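Local coordinates for protein probable enoyl-CoA hydratase/isomerase (PDB 5YLO) that probably acts as a delta3,delta2-enoyl-CoA isomerase of the crotonase family, moving a double bond in the metabolism of unsaturated fatty acids, at residues A[15-20]-A[193-198]; A[20-25]-A[31-36]. All blocks are in the same frame, centred on the assembly; numbering follows the deposited sequence.

Contact 1: A[15-20]-A[193-198]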
ATOM      1  N   ILE A  15      14.712   4.316  27.424  1.00 76.76           N
ATOM      2  CA  ILE A  15      13.507   4.820  26.775  1.00 66.15           C
ATOM      3  C   ILE A  15      13.369   6.294  27.125  1.00 65.86           C
ATOM      4  O   ILE A  15      13.248   6.652  28.304  1.00 67.88           O
ATOM      5  CB  ILE A  15      12.256   4.036  27.203  1.00 67.30           C
ATOM      6  CG1 ILE A  15      12.439   2.539  26.941  1.00 74.47           C
ATOM      7  CG2 ILE A  15      11.029   4.555  26.469  1.00 63.41           C
ATOM      8  CD1 ILE A  15      11.287   1.687  27.442  1.00 67.83           C
ATOM      9  N   ALA A  16      13.387   7.148  26.105  1.00 65.82           N
ATOM     10  CA  ALA A  16      13.196   8.582  26.277  1.00 70.31           C
ATOM     11  C   ALA A  16      11.724   8.913  26.066  1.00 65.80           C
ATOM     12  O   ALA A  16      11.193   8.725  24.965  1.00 73.63           O
ATOM     13  CB  ALA A  16      14.070   9.374  25.305  1.00 65.45           C
ATOM     14  N   TRP A  17      11.071   9.404  27.114  1.00 63.10           N
ATOM     15  CA  TRP A  17       9.665   9.779  27.060  1.00 61.85           C
ATOM     16  C   TRP A  17       9.562  11.275  26.792  1.00 61.31           C
ATOM     17  O   TRP A  17      10.016  12.087  27.604  1.00 85.45           O
ATOM     18  CB  TRP A  17       8.950   9.414  28.362  1.00 63.85           C
ATOM     19  CG  TRP A  17       8.967   7.948  28.678  1.00 66.59           C
ATOM     20  CD1 TRP A  17      10.047   7.205  29.060  1.00 73.44           C
ATOM     21  CD2 TRP A  17       7.850   7.049  28.657  1.00 67.90           C
ATOM     22  NE1 TRP A  17       9.673   5.900  29.269  1.00 72.15           N
ATOM     23  CE2 TRP A  17       8.329   5.778  29.028  1.00 72.47           C
ATOM     24  CE3 TRP A  17       6.493   7.196  28.356  1.00 63.31           C
ATOM     25  CZ2 TRP A  17       7.501   4.661  29.108  1.00 66.87           C
ATOM     26  CZ3 TRP A  17       5.672   6.084  28.436  1.00 68.30           C
ATOM     27  CH2 TRP A  17       6.178   4.835  28.809  1.00 65.42           C
ATOM     28  N   LEU A  18       8.976  11.632  25.654  1.00 58.58           N
ATOM     29  CA  LEU A  18       8.750  13.024  25.281  1.00 58.11           C
ATOM     30  C   LEU A  18       7.247  13.258  25.287  1.00 57.44           C
ATOM     31  O   LEU A  18       6.536  12.779  24.398  1.00 55.70           O
ATOM     32  CB  LEU A  18       9.353  13.335  23.913  1.00 56.44           C
ATOM     33  CG  LEU A  18      10.765  12.798  23.668  1.00 56.94           C
ATOM     34  CD1 LEU A  18      11.292  13.235  22.313  1.00 55.56           C
ATOM     35  CD2 LEU A  18      11.709  13.231  24.775  1.00 59.66           C
ATOM     36  N   VAL A  19       6.764  13.987  26.286  1.00 59.14           N
ATOM     37  CA  VAL A  19       5.338  14.223  26.468  1.00 59.12           C
ATOM     38  C   VAL A  19       5.056  15.694  26.203  1.00 59.33           C
ATOM     39  O   VAL A  19       5.644  16.572  26.847  1.00 68.03           O
ATOM     40  CB  VAL A  19       4.868  13.821  27.873  1.00 61.35           C
ATOM     41  CG1 VAL A  19       3.352  13.902  27.966  1.00 61.43           C
ATOM     42  CG2 VAL A  19       5.361  12.424  28.221  1.00 61.72           C
ATOM     43  N   LEU A  20       4.164  15.962  25.250  1.00 57.85           N
ATOM     44  CA  LEU A  20       3.606  17.300  25.110  1.00 58.49           C
ATOM     45  C   LEU A  20       2.943  17.698  26.421  1.00 63.16           C
ATOM     46  O   LEU A  20       2.206  16.908  27.018  1.00 63.50           O
ATOM     47  CB  LEU A  20       2.593  17.340  23.963  1.00 56.94           C
ATOM     48  CG  LEU A  20       3.082  17.568  22.530  1.00 65.46           C
ATOM     49  CD1 LEU A  20       4.184  16.595  22.137  1.00 62.84           C
ATOM     50  CD2 LEU A  20       1.914  17.457  21.562  1.00 67.18           C
ATOM     51  N   GLU A 193       1.292   1.710  30.563  1.00 78.87           N
ATOM     52  CA  GLU A 193       1.905   0.410  30.815  1.00 79.73           C
ATOM     53  C   GLU A 193       2.149  -0.348  29.516  1.00 77.88           C
ATOM     54  O   GLU A 193       3.187  -1.003  29.359  1.00 74.87           O
ATOM     55  CB  GLU A 193       1.021  -0.406  31.759  1.00 76.65           C
ATOM     56  CG  GLU A 193       1.636  -1.714  32.230  1.00 82.27           C
ATOM     57  CD  GLU A 193       0.717  -2.477  33.164  1.00 94.91           C
ATOM     58  OE1 GLU A 193       0.978  -3.673  33.416  1.00 99.69           O
ATOM     59  OE2 GLU A 193      -0.271  -1.882  33.645  1.00 91.06           O
ATOM     60  N   ALA A 194       1.207  -0.271  28.572  1.00 68.15           N
ATOM     61  CA  ALA A 194       1.369  -0.984  27.308  1.00 67.89           C
ATOM     62  C   ALA A 194       2.496  -0.388  26.477  1.00 67.38           C
ATOM     63  O   ALA A 194       3.285  -1.124  25.872  1.00 62.17           O
ATOM     64  CB  ALA A 194       0.058  -0.969  26.522  1.00 62.97           C
ATOM     65  N   VAL A 195       2.590   0.942  26.437  1.00 66.91           N
ATOM     66  CA  VAL A 195       3.649   1.589  25.670  1.00 62.54           C
ATOM     67  C   VAL A 195       5.012   1.271  26.270  1.00 64.27           C
ATOM     68  O   VAL A 195       5.974   0.990  25.544  1.00 62.27           O
ATOM     69  CB  VAL A 195       3.398   3.106  25.594  1.00 67.78           C
ATOM     70  CG1 VAL A 195       4.588   3.814  24.974  1.00 62.82           C
ATOM     71  CG2 VAL A 195       2.136   3.390  24.794  1.00 69.63           C
ATOM     72  N   GLY A 196       5.114   1.294  27.601  1.00 55.37           N
ATOM     73  CA  GLY A 196       6.382   0.984  28.242  1.00 56.35           C
ATOM     74  C   GLY A 196       6.865  -0.418  27.932  1.00 56.34           C
ATOM     75  O   GLY A 196       8.051  -0.631  27.669  1.00 56.68           O
ATOM     76  N   ALA A 197       5.955  -1.392  27.954  1.00 57.35           N
ATOM     77  CA  ALA A 197       6.334  -2.763  27.632  1.00 61.55           C
ATOM     78  C   ALA A 197       6.758  -2.887  26.175  1.00 59.54           C
ATOM     79  O   ALA A 197       7.742  -3.570  25.864  1.00 60.10           O
ATOM     80  CB  ALA A 197       5.177  -3.714  27.939  1.00 59.46           C
ATOM     81  N   PHE A 198       6.034  -2.228  25.268  1.00 57.83           N
ATOM     82  CA  PHE A 198       6.394  -2.287  23.855  1.00 59.97           C
ATOM     83  C   PHE A 198       7.721  -1.581  23.602  1.00 53.97           C
ATOM     84  O   PHE A 198       8.600  -2.114  22.913  1.00 58.35           O
ATOM     85  CB  PHE A 198       5.278  -1.682  23.000  1.00 53.96           C
ATOM     86  CG  PHE A 198       5.564  -1.708  21.524  1.00 59.26           C
ATOM     87  CD1 PHE A 198       5.706  -2.914  20.854  1.00 53.14           C
ATOM     88  CD2 PHE A 198       5.684  -0.529  20.806  1.00 54.58           C
ATOM     89  CE1 PHE A 198       5.971  -2.943  19.496  1.00 45.12           C
ATOM     90  CE2 PHE A 198       5.948  -0.551  19.445  1.00 47.18           C
ATOM     91  CZ  PHE A 198       6.092  -1.761  18.791  1.00 47.82           C
TER
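Strand residues Ile15 and Trp17 meet Val195 and Gly196 of a helix whose short segment runs roughly against the strand, at 144° between the N-to-C directions and 10.6 Å between axes. The wide spacing is bridged mainly by side chains from the strand. Trp17 does most of the reaching. Its CG lies anti to the carbonyl carbon, chi1 -61°, and the six-membered end of the indole extends toward the helix. Trp17 CH2 stands 3.9 Å from Gly196 N, and Trp17 CZ2 is equally far from Gly196 CA. The benzo end of the ring thus reaches the helix backbone at Gly196, which it meets obliquely. Beside it, Trp17 CH2 touches Val195 CG1 at 4.3 Å. Ile15 adds a second, lighter touch. Its chain is extended beyond CB, chi2 175°, and this carries Ile15 CD1 to 4.0 Å from Gly196 O. No hydrogen bond joins the two segments, so the contact is held by van der Waals packing. Val54 of strand 52-56 also packs against Ile15, Trp17 and Val195, and so links both sides. Arg10 of strand 7-12 makes a cation-pi contact with the indole. Helix 191-204 thus packs against strands 15-20 and 52-56 of the crotonase-fold sheet, while Leu18 of strand 15-20 packs against helix 31-46.

Contact 2: A[20-25]-A[31-36]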
ATOM      1  N   LEU A  20       4.164  15.962  25.250  1.00 57.85           N
ATOM      2  CA  LEU A  20       3.606  17.300  25.110  1.00 58.49           C
ATOM      3  C   LEU A  20       2.943  17.698  26.421  1.00 63.16           C
ATOM      4  O   LEU A  20       2.206  16.908  27.018  1.00 63.50           O
ATOM      5  CB  LEU A  20       2.593  17.340  23.963  1.00 56.94           C
ATOM      6  CG  LEU A  20       3.082  17.568  22.530  1.00 65.46           C
ATOM      7  CD1 LEU A  20       4.184  16.595  22.137  1.00 62.84           C
ATOM      8  CD2 LEU A  20       1.914  17.457  21.562  1.00 67.18           C
ATOM      9  N   ASN A  21       3.216  18.917  26.886  1.00 78.68           N
ATOM     10  CA  ASN A  21       2.755  19.349  28.202  1.00 85.60           C
ATOM     11  C   ASN A  21       2.127  20.740  28.119  1.00 82.51           C
ATOM     12  O   ASN A  21       2.618  21.712  28.692  1.00 80.43           O
ATOM     13  CB  ASN A  21       3.886  19.336  29.223  1.00 91.42           C
ATOM     14  CG  ASN A  21       3.377  19.348  30.649  1.00 99.35           C
ATOM     15  OD1 ASN A  21       4.240  18.985  31.586  1.00104.56           O
ATOM     16  ND2 ASN A  21       2.218  19.678  30.905  1.00 94.37           N
ATOM     17  N   ARG A  22       1.014  20.827  27.401  1.00 68.40           N
ATOM     18  CA  ARG A  22       0.103  21.967  27.483  1.00 67.86           C
ATOM     19  C   ARG A  22      -1.312  21.413  27.559  1.00 73.07           C
ATOM     20  O   ARG A  22      -2.119  21.593  26.639  1.00 72.45           O
ATOM     21  CB  ARG A  22       0.280  22.919  26.298  1.00 67.08           C
ATOM     22  CG  ARG A  22       1.616  23.651  26.295  1.00 68.13           C
ATOM     23  CD  ARG A  22       1.460  25.073  25.791  1.00 69.50           C
ATOM     24  NE  ARG A  22       1.060  25.115  24.389  1.00 72.49           N
ATOM     25  CZ  ARG A  22       0.353  26.099  23.846  1.00 76.15           C
ATOM     26  NH1 ARG A  22      -0.046  27.121  24.592  1.00 71.34           N
ATOM     27  NH2 ARG A  22       0.035  26.057  22.559  1.00 75.58           N
ATOM     28  N   PRO A  23      -1.646  20.723  28.655  1.00 75.43           N
ATOM     29  CA  PRO A  23      -2.941  20.026  28.708  1.00 69.10           C
ATOM     30  C   PRO A  23      -4.128  20.966  28.648  1.00 70.90           C
ATOM     31  O   PRO A  23      -5.193  20.569  28.159  1.00 70.64           O
ATOM     32  CB  PRO A  23      -2.885  19.274  30.047  1.00 75.55           C
ATOM     33  CG  PRO A  23      -1.451  19.350  30.501  1.00 83.09           C
ATOM     34  CD  PRO A  23      -0.910  20.613  29.923  1.00 81.10           C
ATOM     35  N   GLN A  24      -3.978  22.203  29.126  1.00 73.21           N
ATOM     36  CA  GLN A  24      -5.086  23.152  29.068  1.00 75.29           C
ATOM     37  C   GLN A  24      -5.449  23.487  27.629  1.00 73.80           C
ATOM     38  O   GLN A  24      -6.625  23.696  27.309  1.00 75.51           O
ATOM     39  CB  GLN A  24      -4.733  24.423  29.839  1.00 78.18           C
ATOM     40  CG  GLN A  24      -4.566  24.219  31.331  1.00 80.66           C
ATOM     41  CD  GLN A  24      -4.979  25.441  32.124  1.00 84.55           C
ATOM     42  OE1 GLN A  24      -5.772  26.257  31.657  1.00 85.62           O
ATOM     43  NE2 GLN A  24      -4.442  25.574  33.329  1.00 90.33           N
ATOM     44  N   GLN A  25      -4.452  23.547  26.747  1.00 71.86           N
ATOM     45  CA  GLN A  25      -4.670  23.811  25.333  1.00 74.92           C
ATOM     46  C   GLN A  25      -4.829  22.532  24.519  1.00 81.25           C
ATOM     47  O   GLN A  25      -4.697  22.570  23.289  1.00 68.36           O
ATOM     48  CB  GLN A  25      -3.518  24.650  24.772  1.00 74.19           C
ATOM     49  CG  GLN A  25      -3.019  25.738  25.714  1.00 77.91           C
ATOM     50  CD  GLN A  25      -4.121  26.678  26.162  1.00 80.08           C
ATOM     51  OE1 GLN A  25      -5.059  26.957  25.416  1.00 81.15           O
ATOM     52  NE2 GLN A  25      -4.014  27.168  27.391  1.00 88.10           N
ATOM     53  N   ILE A  31       5.070  27.303  18.225  1.00 67.20           N
ATOM     54  CA  ILE A  31       6.506  27.338  17.925  1.00 63.69           C
ATOM     55  C   ILE A  31       7.345  26.895  19.115  1.00 66.08           C
ATOM     56  O   ILE A  31       8.284  26.101  18.922  1.00 66.41           O
ATOM     57  CB  ILE A  31       6.901  28.712  17.368  1.00 67.24           C
ATOM     58  CG1 ILE A  31       6.068  29.028  16.127  1.00 72.54           C
ATOM     59  CG2 ILE A  31       8.364  28.716  16.972  1.00 66.52           C
ATOM     60  CD1 ILE A  31       6.542  30.231  15.331  1.00 70.00           C
ATOM     61  N   PRO A  32       7.078  27.318  20.368  1.00 74.58           N
ATOM     62  CA  PRO A  32       7.890  26.789  21.479  1.00 69.07           C
ATOM     63  C   PRO A  32       7.832  25.277  21.603  1.00 66.62           C
ATOM     64  O   PRO A  32       8.866  24.647  21.847  1.00 75.12           O
ATOM     65  CB  PRO A  32       7.297  27.484  22.706  1.00 70.38           C
ATOM     66  CG  PRO A  32       6.726  28.735  22.190  1.00 71.44           C
ATOM     67  CD  PRO A  32       6.165  28.382  20.836  1.00 75.06           C
ATOM     68  N   THR A  33       6.648  24.677  21.451  1.00 62.76           N
ATOM     69  CA  THR A  33       6.541  23.223  21.504  1.00 60.53           C
ATOM     70  C   THR A  33       7.258  22.581  20.323  1.00 59.09           C
ATOM     71  O   THR A  33       8.035  21.633  20.494  1.00 57.80           O
ATOM     72  CB  THR A  33       5.069  22.808  21.528  1.00 59.56           C
ATOM     73  OG1 THR A  33       4.338  23.696  22.382  1.00 78.95           O
ATOM     74  CG2 THR A  33       4.918  21.389  22.047  1.00 58.32           C
ATOM     75  N   LEU A  34       7.006  23.090  19.113  1.00 61.39           N
ATOM     76  CA  LEU A  34       7.666  22.564  17.923  1.00 56.23           C
ATOM     77  C   LEU A  34       9.178  22.564  18.092  1.00 57.18           C
ATOM     78  O   LEU A  34       9.830  21.533  17.908  1.00 56.06           O
ATOM     79  CB  LEU A  34       7.264  23.376  16.691  1.00 56.22           C
ATOM     80  CG  LEU A  34       5.785  23.370  16.298  1.00 55.55           C
ATOM     81  CD1 LEU A  34       5.528  24.340  15.154  1.00 56.25           C
ATOM     82  CD2 LEU A  34       5.327  21.967  15.930  1.00 53.37           C
ATOM     83  N   GLU A  35       9.747  23.709  18.483  1.00 59.63           N
ATOM     84  CA  GLU A  35      11.198  23.825  18.597  1.00 63.71           C
ATOM     85  C   GLU A  35      11.755  22.954  19.719  1.00 61.55           C
ATOM     86  O   GLU A  35      12.825  22.355  19.570  1.00 61.63           O
ATOM     87  CB  GLU A  35      11.594  25.286  18.817  1.00 64.17           C
ATOM     88  CG  GLU A  35      11.389  26.181  17.608  1.00 77.78           C
ATOM     89  CD  GLU A  35      12.097  27.515  17.750  1.00 87.74           C
ATOM     90  OE1 GLU A  35      11.410  28.553  17.853  1.00 83.82           O
ATOM     91  OE2 GLU A  35      13.345  27.524  17.770  1.00 93.27           O
ATOM     92  N   ALA A  36      11.055  22.884  20.854  1.00 65.23           N
ATOM     93  CA  ALA A  36      11.566  22.114  21.985  1.00 69.04           C
ATOM     94  C   ALA A  36      11.663  20.633  21.638  1.00 64.91           C
ATOM     95  O   ALA A  36      12.719  20.012  21.801  1.00 64.93           O
ATOM     96  CB  ALA A  36      10.677  22.327  23.211  1.00 65.75           C
TER
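Thr33 meets both Leu20 and Arg22 and is the helix residue that carries this contact. Its two branches do different work. The methyl CG2 lies anti to the backbone N and packs against the branch point of Leu20, with Thr33 CG2 to Leu20 CG at 4.3 Å. The hydroxyl lies on the arginine side, with Thr33 OG1 4.1 Å from Arg22 NE. That is too long for a hydrogen bond, and the hydrogen bond of this hydroxyl goes to Asp30 OD1 instead. The hydroxyl also sits obliquely to the guanidinium plane, and the two side chains cross at a slant. The bends of the Arg22 chain at chi2 and chi3 bring the guanidinium over to Gln25. One face of the group is covered by Gln25 CG, 3.4 Å above the Arg22 plane and toward the rim.

The next shell explains these positions. Asp30, just before the helix, joins the two polar groups, because its OD2 forms a salt bridge with Arg22 NH2. The same NH2 has a second salt bridge to Asp67 and a hydrogen bond to Ala28 O, and the Arg22 backbone N is held by Asn27 OD1.

The contact thus joins the end of strand 15-20 and the loop after it to the first turns of helix 31-46. It closes the strand-to-helix connection of the beta-alpha-beta crossover that leads on to the parallel strand 52-56. Between the segments themselves there is only apolar packing and a long polar approach. The polar link runs through Asp30, which bonds both Arg22 and Thr33. The two carboxylates near NH2 would be expected to stabilise the positive charge of the arginine.

In the fold
Both contacts involve strand 15-20 and share Leu20, yet their centres lie 18 Å apart. Contact 1 ties the strand to a helix 173 residues further on, while contact 2 concerns the short connection to helix 31-46, the next helix in the chain. Contact 1 is partly buried and sits on the sheet. It is a packing of indole and aliphatic groups on helix backbone and one valine side chain. Contact 2 is buried at the end of the strand. It combines a small apolar touch with the Arg22 charge, paired with aspartates just outside the segments. Contact 2 therefore draws its polar bonds from neighbours, whereas contact 1 is mainly apolar.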